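Local coordinates for group B streptococcal R4 surface protein (Streptococcus agalactiae, PDB 6S5X), which is a cell-wall-anchored streptococcal surface protein implicated in infection, represented here by its most N-terminal Rib domain, an immunoglobulin-like module, at residues A44-V49 and K60-Y65; G55-K60 and V77-P82. All coordinates share one frame; numbering follows the deposited sequence.

Interaction 1 (A44-V49 and K60-Y65); sequences AFETPV and KVVVTY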
# COMPACT_ATOMS: atom_id res chain seq x y z
N ALA A 44 -2.13 2.29 -4.43
CA ALA A 44 -2.26 1.21 -5.38
C ALA A 44 -1.12 0.24 -5.20
O ALA A 44 -0.01 0.64 -4.84
CB ALA A 44 -2.28 1.74 -6.82
N PHE A 45 -1.37 -1.03 -5.48
CA PHE A 45 -0.25 -1.95 -5.56
C PHE A 45 0.59 -1.64 -6.79
O PHE A 45 0.05 -1.30 -7.85
CB PHE A 45 -0.72 -3.40 -5.60
CG PHE A 45 -1.21 -3.90 -4.28
CD1 PHE A 45 -0.38 -3.97 -3.19
CD2 PHE A 45 -2.52 -4.28 -4.14
CE1 PHE A 45 -0.83 -4.44 -1.97
CE2 PHE A 45 -2.99 -4.77 -2.93
CZ PHE A 45 -2.14 -4.83 -1.85
N GLU A 46 1.91 -1.72 -6.67
CA GLU A 46 2.74 -1.47 -7.84
C GLU A 46 2.45 -2.50 -8.92
O GLU A 46 2.45 -2.20 -10.12
CB GLU A 46 4.21 -1.48 -7.46
CG GLU A 46 5.10 -1.06 -8.61
CD GLU A 46 6.57 -0.98 -8.23
OE1 GLU A 46 7.13 -2.01 -7.83
OE2 GLU A 46 7.15 0.13 -8.31
N THR A 47 2.25 -3.75 -8.50
CA THR A 47 1.99 -4.89 -9.36
C THR A 47 0.89 -5.72 -8.75
O THR A 47 0.80 -5.82 -7.52
CB THR A 47 3.28 -5.71 -9.47
OG1 THR A 47 4.28 -4.90 -10.10
CG2 THR A 47 3.04 -6.94 -10.27
N PRO A 48 0.01 -6.32 -9.55
CA PRO A 48 -1.00 -7.22 -8.98
C PRO A 48 -0.40 -8.31 -8.10
O PRO A 48 0.68 -8.84 -8.37
CB PRO A 48 -1.68 -7.79 -10.22
CG PRO A 48 -1.49 -6.74 -11.28
CD PRO A 48 -0.13 -6.20 -11.01
N VAL A 49 -1.09 -8.62 -7.03
CA VAL A 49 -0.63 -9.62 -6.07
C VAL A 49 -1.11 -11.00 -6.51
O VAL A 49 -2.27 -11.17 -6.88
CB VAL A 49 -1.15 -9.30 -4.67
CG1 VAL A 49 -0.70 -10.38 -3.71
CG2 VAL A 49 -0.64 -7.92 -4.28
N LYS A 60 4.40 -3.97 -3.09
CA LYS A 60 4.73 -2.57 -2.84
C LYS A 60 3.48 -1.73 -3.04
O LYS A 60 2.77 -1.90 -4.04
CB LYS A 60 5.84 -2.08 -3.78
CG LYS A 60 7.20 -2.77 -3.61
CD LYS A 60 8.23 -2.17 -4.56
CE LYS A 60 8.52 -0.70 -4.25
NZ LYS A 60 9.12 -0.51 -2.89
N VAL A 61 3.17 -0.87 -2.08
CA VAL A 61 2.06 0.08 -2.21
C VAL A 61 2.65 1.43 -2.62
O VAL A 61 3.56 1.95 -1.95
CB VAL A 61 1.24 0.19 -0.93
CG1 VAL A 61 0.14 1.20 -1.10
CG2 VAL A 61 0.65 -1.15 -0.54
N VAL A 62 2.16 1.96 -3.73
CA VAL A 62 2.51 3.29 -4.20
C VAL A 62 1.45 4.27 -3.70
O VAL A 62 0.26 4.11 -3.98
CB VAL A 62 2.63 3.34 -5.73
CG1 VAL A 62 3.01 4.74 -6.15
CG2 VAL A 62 3.66 2.37 -6.20
N VAL A 63 1.90 5.25 -2.95
CA VAL A 63 1.07 6.27 -2.33
C VAL A 63 1.30 7.55 -3.12
O VAL A 63 2.43 8.06 -3.16
CB VAL A 63 1.44 6.47 -0.85
CG1 VAL A 63 0.56 7.53 -0.19
CG2 VAL A 63 1.38 5.17 -0.10
N THR A 64 0.27 8.04 -3.79
CA THR A 64 0.39 9.21 -4.66
C THR A 64 -0.38 10.37 -4.06
O THR A 64 -1.60 10.30 -3.90
CB THR A 64 -0.11 8.92 -6.08
OG1 THR A 64 0.62 7.80 -6.62
CG2 THR A 64 0.15 10.15 -6.96
N TYR A 65 0.32 11.42 -3.72
CA TYR A 65 -0.28 12.58 -3.09
C TYR A 65 -0.86 13.53 -4.15
O TYR A 65 -0.50 13.47 -5.33
CB TYR A 65 0.77 13.31 -2.24
CG TYR A 65 1.33 12.44 -1.14
CD1 TYR A 65 0.58 12.16 -0.01
CD2 TYR A 65 2.58 11.85 -1.26
CE1 TYR A 65 1.08 11.32 0.99
CE2 TYR A 65 3.08 11.04 -0.29
CZ TYR A 65 2.33 10.77 0.84
OH TYR A 65 2.86 9.93 1.81
O HOH W 1 3.54 -4.76 -5.69
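Ala44 and Phe45 pair with Val62 and Val61 in the antiparallel beta hairpin formed by strands 42-45 and 55-64, at an outer edge of the sheet of the immunoglobulin-like Rib domain. Ala44 and Val62 exchange two backbone hydrogen bonds; the one from Val62 N to Ala44 O is 2.8 Å long and nearly in line with the carbonyl. Beyond the non-hydrogen-bonded pair Phe45-Val61, Glu46 N gives a third bond to Lys60 O (2.8 Å), just as the chain leaves the strand. Small Ala44 suits an exposed position beside the branched Val62, whose CG2 comes within 4.1 Å of Glu46 CB. On the other face, Phe45 has chi1 -74°, which sets CG beside the backbone N and turns the ring obliquely to Val61, with CE1 3.9 Å from Val61 CG2. Val49 CG2 sits over the centre of one ring face, 3.9 Å above its plane, so the segment folds back onto its own aromatic residue. Glu46 and Lys60 run side by side, pointing the same way, with Glu46 OE1 3.5 Å from Lys60 CD, yet their charged atoms do not meet: Lys60 bends at its last two torsions and its NZ forms a salt bridge with Asp74 of strand 70-80. Where the strands part, a water bridges the two segments, accepting from Thr47 N and, at 2.9 Å, from Lys60 N.

Interaction 2 (G55-K60 and V77-P82); sequences GDKPAK and VKVVDP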
# COMPACT_ATOMS: atom_id res chain seq x y z
N GLY A 55 1.20 -18.53 0.55
CA GLY A 55 2.56 -18.07 0.77
C GLY A 55 2.59 -16.61 1.19
O GLY A 55 1.57 -15.91 1.15
N ASP A 56 3.78 -16.17 1.59
CA ASP A 56 4.04 -14.76 1.90
C ASP A 56 4.43 -14.05 0.61
O ASP A 56 5.49 -14.32 0.04
CB ASP A 56 5.15 -14.64 2.95
CG ASP A 56 4.69 -15.00 4.36
OD1 ASP A 56 3.46 -15.10 4.60
OD2 ASP A 56 5.56 -15.20 5.23
N LYS A 57 3.57 -13.16 0.13
CA LYS A 57 3.82 -12.49 -1.13
C LYS A 57 4.32 -11.09 -0.85
O LYS A 57 3.57 -10.28 -0.30
CB LYS A 57 2.53 -12.43 -1.95
CG LYS A 57 1.71 -13.73 -2.01
CD LYS A 57 2.47 -14.85 -2.62
CE LYS A 57 1.58 -16.11 -2.60
NZ LYS A 57 1.95 -17.15 -3.57
N PRO A 58 5.54 -10.73 -1.25
CA PRO A 58 5.96 -9.33 -1.10
C PRO A 58 5.26 -8.47 -2.12
O PRO A 58 5.01 -8.90 -3.25
CB PRO A 58 7.47 -9.37 -1.35
CG PRO A 58 7.67 -10.58 -2.23
CD PRO A 58 6.61 -11.57 -1.82
N ALA A 59 4.93 -7.25 -1.70
CA ALA A 59 4.22 -6.31 -2.54
C ALA A 59 4.70 -4.91 -2.20
O ALA A 59 5.30 -4.69 -1.15
CB ALA A 59 2.71 -6.42 -2.35
N LYS A 60 4.40 -3.97 -3.09
CA LYS A 60 4.73 -2.57 -2.84
C LYS A 60 3.48 -1.73 -3.04
O LYS A 60 2.77 -1.90 -4.04
CB LYS A 60 5.84 -2.08 -3.78
CG LYS A 60 7.20 -2.77 -3.61
CD LYS A 60 8.23 -2.17 -4.56
CE LYS A 60 8.52 -0.70 -4.25
NZ LYS A 60 9.12 -0.51 -2.89
N VAL A 77 1.70 -9.63 1.72
CA VAL A 77 0.35 -10.16 1.71
C VAL A 77 0.46 -11.65 1.97
O VAL A 77 1.01 -12.39 1.13
CB VAL A 77 -0.37 -9.88 0.40
CG1 VAL A 77 -1.72 -10.52 0.41
CG2 VAL A 77 -0.54 -8.37 0.21
N LYS A 78 -0.07 -12.11 3.10
CA LYS A 78 -0.02 -13.53 3.44
C LYS A 78 -1.26 -14.20 2.86
O LYS A 78 -2.39 -13.77 3.14
CB LYS A 78 0.06 -13.74 4.95
CG LYS A 78 0.18 -15.22 5.36
CD LYS A 78 0.21 -15.41 6.88
CE LYS A 78 0.31 -16.89 7.24
NZ LYS A 78 0.25 -17.13 8.71
N VAL A 79 -1.05 -15.20 2.01
CA VAL A 79 -2.14 -15.95 1.39
C VAL A 79 -2.21 -17.31 2.05
O VAL A 79 -1.20 -18.01 2.15
CB VAL A 79 -1.95 -16.09 -0.13
CG1 VAL A 79 -3.16 -16.79 -0.73
CG2 VAL A 79 -1.72 -14.71 -0.75
N VAL A 80 -3.39 -17.67 2.53
CA VAL A 80 -3.57 -18.95 3.21
C VAL A 80 -4.62 -19.77 2.46
O VAL A 80 -5.58 -19.23 1.90
CB VAL A 80 -4.00 -18.77 4.69
CG1 VAL A 80 -2.97 -17.95 5.45
CG2 VAL A 80 -5.35 -18.11 4.77
N ASP A 81 -4.44 -21.09 2.50
CA ASP A 81 -5.45 -22.02 2.01
C ASP A 81 -6.46 -22.28 3.13
O ASP A 81 -6.07 -22.83 4.17
CB ASP A 81 -4.77 -23.32 1.58
CG ASP A 81 -5.75 -24.40 1.22
OD1 ASP A 81 -6.96 -24.21 1.41
OD2 ASP A 81 -5.28 -25.45 0.73
N PRO A 82 -7.76 -21.95 2.96
CA PRO A 82 -8.75 -22.15 4.04
C PRO A 82 -9.37 -23.56 4.15
O PRO A 82 -8.67 -24.58 4.06
CB PRO A 82 -9.81 -21.12 3.69
CG PRO A 82 -9.82 -21.12 2.14
CD PRO A 82 -8.38 -21.40 1.73
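This is backbone pairing between two central strands of the sheet, with Gly55-Lys57 running antiparallel to Val77-Val79 and the contact centred about 14 Å from the centre of the chain. Gly55 and Val79 form one hydrogen-bonded pair and Lys57 and Val77 another, each with two bonds; those from Val79 N to Gly55 O and from Val77 N to Lys57 O are both 2.8 Å and almost straight at the hydrogen. Lys57 N instead reaches Val77 O from above the carbonyl plane. Gly55 has phi 149°, a backbone shape in which a side chain would strike the preceding carbonyl oxygen. The pairing belongs to the beta hairpin of strands 55-64 and 70-80 in the immunoglobulin-like Rib domain; strand 17-20 lies along the other edge of 70-80 and bonds to the backbone of Lys78. Val77 and Val79 are buried, and their branched apolar side chains suit the face they share with Lys57, where Val79 also packs on Val21 and Thr51. In Lys57, chi1 (-46°) sets CG 3.8 Å from Val79 CG2, and the bend at chi2 (-61°) brings CE to 4.0 Å from Val79 CG2, while NZ continues to Thr53 O. On the reverse face, Asp56 and Lys78 are suited to exposure. Asp56 OD1 rests 3.4 Å from Lys78 CG; beyond CG the lysine is fully extended, which takes NZ to 5.6 Å from Asp56 OD1.

How the interactions relate
Both interactions use strand 55-64, which pairs along one edge with strand 42-45 in interaction 1 and along the other with strand 70-80 in interaction 2. Interaction 1 is a surface contact at an outermost strand, yet lies about 5 Å, centre to centre, from the middle of the chain; interaction 2, about 14 Å out, is partly buried. Interaction 2 joins inner strands through two complete hydrogen-bonded pairs, where interaction 1 has one pair and a further bond at its strand end. Apolar packing links the two: Ala59 CB meets Phe45 CD1 at 4.0 Å, and Val49 CG1 bridges to Lys57 and Val77. In both, an acid and a lysine lie side by side with charged atoms apart; Lys60 pairs with Asp74 instead.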